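Long-range contact in carbonic anhydrase (Unidentified, PDB 3R1W), which probably catalyses the reversible hydration of carbon dioxide to bicarbonate, as a trimeric left-handed beta-helix enzyme of the gamma carbonic anhydrase type: residues R64-D69 with D93-H98. Sequence-based numbering, arbitrary orientation.
Sequences RTSVQD and DVTIGH
A bend at chi3 (-56°) swings the R64 guanidinium round to lie beside D93, whose CG sits next to its own backbone N (chi1 -65°). The salt bridge is side-on: R64 NE meets D93 OD1 at 2.8 Å and R64 NH2 meets D93 OD2 at 3.0 Å, both on the syn side, with the two planes 20° apart. The backbones then pair as parallel strands, S66 beside T95 and V67 beside I96. S66 N donates to V94 O, I96 N to S66 O and Q68 N to I96 O. T65 OG1 accepts from V94 N at 3.0 Å and also bonds G91 O, adding a side-chain bond to the backbone pairing. On one face V67 CG2 packs against I96 CD1 at 4.0 Å; on the other a water joins S66 OG to T95 OG1. The extended Q68 chain lays its amide across the next turn: NE2 lies 3.3 Å from T95 CG2 and bonds S66 OG weakly, while OE1 stands over the centre of the H98 ring, 3.3 Å above its plane. At the ring edge H98 ND1 donates to D69 OD1 at 2.7 Å, in the ring plane but from above the carboxylate plane. That oxygen also forms a salt bridge with R53 of a second subunit; H74 and H103 of that subunit meet the H98 ring, a grouping consistent with the three-histidine metal site at the subunit interface of gamma carbonic anhydrases. In successive beta-helix turns, strand 45-46 adjoins 66-67, strand 111-113 adjoins 94-96, I90 contacts T65 and I96, and helix 162-184 touches S66 and Q68 through Y175.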
ATOM      1  N   ARG B  64      -3.961  23.199  -1.235  1.00  8.54           N
ATOM      2  CA  ARG B  64      -2.800  22.920  -0.387  1.00  8.41           C
ATOM      3  C   ARG B  64      -2.913  21.574   0.334  1.00  8.42           C
ATOM      4  O   ARG B  64      -2.471  21.419   1.470  1.00  9.16           O
ATOM      5  CB  ARG B  64      -2.558  24.061   0.618  1.00  7.47           C
ATOM      6  CG  ARG B  64      -2.250  25.411  -0.033  1.00 11.46           C
ATOM      7  CD  ARG B  64      -2.122  26.497   1.022  1.00  9.01           C
ATOM      8  NE  ARG B  64      -3.323  26.553   1.843  1.00 12.01           N
ATOM      9  CZ  ARG B  64      -4.257  27.494   1.744  1.00 20.49           C
ATOM     10  NH1 ARG B  64      -4.119  28.484   0.867  1.00 19.61           N
ATOM     11  NH2 ARG B  64      -5.324  27.448   2.534  1.00 18.76           N
ATOM     12  N   THR B  65      -3.495  20.596  -0.346  1.00  8.09           N
ATOM     13  CA  THR B  65      -3.670  19.274   0.243  1.00  5.84           C
ATOM     14  C   THR B  65      -2.733  18.285  -0.433  1.00  8.56           C
ATOM     15  O   THR B  65      -2.522  18.357  -1.644  1.00  8.75           O
ATOM     16  CB  THR B  65      -5.142  18.840   0.146  1.00  8.78           C
ATOM     17  OG1 THR B  65      -5.891  19.539   1.150  1.00  8.00           O
ATOM     18  CG2 THR B  65      -5.296  17.337   0.353  1.00  6.34           C
ATOM     19  N   SER B  66      -2.124  17.408   0.360  1.00  5.16           N
ATOM     20  CA  SER B  66      -1.222  16.408  -0.194  1.00  6.36           C
ATOM     21  C   SER B  66      -1.862  15.034  -0.118  1.00  7.99           C
ATOM     22  O   SER B  66      -2.580  14.722   0.835  1.00  8.37           O
ATOM     23  CB  SER B  66       0.140  16.413   0.511  1.00  9.18           C
ATOM     24  OG  SER B  66       0.038  16.048   1.875  1.00  6.38           O
ATOM     25  N   VAL B  67      -1.619  14.241  -1.149  1.00  5.74           N
ATOM     26  CA  VAL B  67      -2.035  12.849  -1.198  1.00  5.20           C
ATOM     27  C   VAL B  67      -0.745  12.057  -1.345  1.00  7.65           C
ATOM     28  O   VAL B  67      -0.186  11.985  -2.429  1.00  6.00           O
ATOM     29  CB  VAL B  67      -2.943  12.584  -2.411  1.00  8.50           C
ATOM     30  CG1 VAL B  67      -3.357  11.109  -2.463  1.00  6.73           C
ATOM     31  CG2 VAL B  67      -4.172  13.493  -2.355  1.00  8.45           C
ATOM     32  N   GLN B  68      -0.261  11.482  -0.249  1.00  6.25           N
ATOM     33  CA  GLN B  68       1.100  10.947  -0.233  1.00  4.85           C
ATOM     34  C   GLN B  68       1.274   9.528  -0.779  1.00  5.40           C
ATOM     35  O   GLN B  68       0.304   8.829  -1.096  1.00  8.15           O
ATOM     36  CB  GLN B  68       1.716  11.096   1.162  1.00  4.97           C
ATOM     37  CG  GLN B  68       1.862  12.568   1.542  1.00  7.39           C
ATOM     38  CD  GLN B  68       2.333  12.762   2.966  1.00 12.83           C
ATOM     39  OE1 GLN B  68       2.757  11.812   3.629  1.00 12.77           O
ATOM     40  NE2 GLN B  68       2.248  13.996   3.453  1.00 12.46           N
ATOM     41  N   ASP B  69       2.538   9.135  -0.888  1.00  5.01           N
ATOM     42  CA  ASP B  69       2.964   7.970  -1.662  1.00  6.48           C
ATOM     43  C   ASP B  69       2.143   6.736  -1.346  1.00  6.46           C
ATOM     44  O   ASP B  69       2.015   6.358  -0.184  1.00  6.09           O
ATOM     45  CB  ASP B  69       4.436   7.662  -1.355  1.00  6.83           C
ATOM     46  CG  ASP B  69       5.279   8.930  -1.190  1.00  8.87           C
ATOM     47  OD1 ASP B  69       5.041   9.682  -0.217  1.00  7.32           O
ATOM     48  OD2 ASP B  69       6.190   9.163  -2.015  1.00  7.86           O
ATOM     49  N   ASP B  93      -5.626  22.301   3.123  1.00  7.68           N
ATOM     50  CA  ASP B  93      -4.597  22.112   4.141  1.00  6.02           C
ATOM     51  C   ASP B  93      -4.747  20.761   4.820  1.00  7.87           C
ATOM     52  O   ASP B  93      -4.569  20.632   6.024  1.00  8.55           O
ATOM     53  CB  ASP B  93      -4.657  23.229   5.186  1.00  7.85           C
ATOM     54  CG  ASP B  93      -4.318  24.593   4.602  1.00 10.04           C
ATOM     55  OD1 ASP B  93      -3.276  24.724   3.917  1.00 11.41           O
ATOM     56  OD2 ASP B  93      -5.100  25.534   4.824  1.00 11.55           O
ATOM     57  N   VAL B  94      -5.099  19.752   4.037  1.00  7.87           N
ATOM     58  CA  VAL B  94      -5.203  18.399   4.558  1.00  4.10           C
ATOM     59  C   VAL B  94      -3.939  17.636   4.177  1.00  7.13           C
ATOM     60  O   VAL B  94      -3.486  17.695   3.039  1.00  8.30           O
ATOM     61  CB  VAL B  94      -6.470  17.686   4.017  1.00  3.99           C
ATOM     62  CG1 VAL B  94      -6.480  16.210   4.428  1.00  5.91           C
ATOM     63  CG2 VAL B  94      -7.728  18.404   4.511  1.00  4.57           C
ATOM     64  N   THR B  95      -3.345  16.949   5.145  1.00  6.76           N
ATOM     65  CA  THR B  95      -2.159  16.148   4.865  1.00  5.86           C
ATOM     66  C   THR B  95      -2.556  14.670   4.906  1.00  9.51           C
ATOM     67  O   THR B  95      -2.866  14.134   5.969  1.00  9.45           O
ATOM     68  CB  THR B  95      -1.036  16.435   5.875  1.00  8.26           C
ATOM     69  OG1 THR B  95      -0.709  17.831   5.846  1.00 11.35           O
ATOM     70  CG2 THR B  95       0.219  15.618   5.531  1.00 10.94           C
ATOM     71  N   ILE B  96      -2.569  14.020   3.748  1.00  6.98           N
ATOM     72  CA  ILE B  96      -2.943  12.611   3.689  1.00  5.03           C
ATOM     73  C   ILE B  96      -1.664  11.780   3.650  1.00  7.33           C
ATOM     74  O   ILE B  96      -0.943  11.781   2.656  1.00  7.70           O
ATOM     75  CB  ILE B  96      -3.860  12.329   2.476  1.00  5.56           C
ATOM     76  CG1 ILE B  96      -5.127  13.194   2.568  1.00  9.28           C
ATOM     77  CG2 ILE B  96      -4.238  10.843   2.400  1.00  7.34           C
ATOM     78  CD1 ILE B  96      -5.898  13.277   1.259  1.00 12.35           C
ATOM     79  N   GLY B  97      -1.380  11.094   4.757  1.00  9.35           N
ATOM     80  CA  GLY B  97      -0.135  10.363   4.929  1.00  8.64           C
ATOM     81  C   GLY B  97       0.057   9.195   3.971  1.00  8.87           C
ATOM     82  O   GLY B  97      -0.900   8.730   3.346  1.00  5.81           O
ATOM     83  N   HIS B  98       1.298   8.723   3.863  1.00  6.51           N
ATOM     84  CA  HIS B  98       1.643   7.618   2.960  1.00  6.15           C
ATOM     85  C   HIS B  98       0.718   6.430   3.149  1.00  4.67           C
ATOM     86  O   HIS B  98       0.363   6.090   4.273  1.00  7.02           O
ATOM     87  CB  HIS B  98       3.084   7.141   3.201  1.00  4.45           C
ATOM     88  CG  HIS B  98       4.061   8.251   3.437  1.00  7.18           C
ATOM     89  ND1 HIS B  98       4.633   8.964   2.405  1.00  7.67           N
ATOM     90  CD2 HIS B  98       4.572   8.765   4.581  1.00  5.97           C
ATOM     91  CE1 HIS B  98       5.449   9.876   2.905  1.00  8.71           C
ATOM     92  NE2 HIS B  98       5.428   9.778   4.220  1.00  8.80           N
TER
HETATM   93  O   HOH W   1       0.299  18.382   3.241  1.00 13.48           O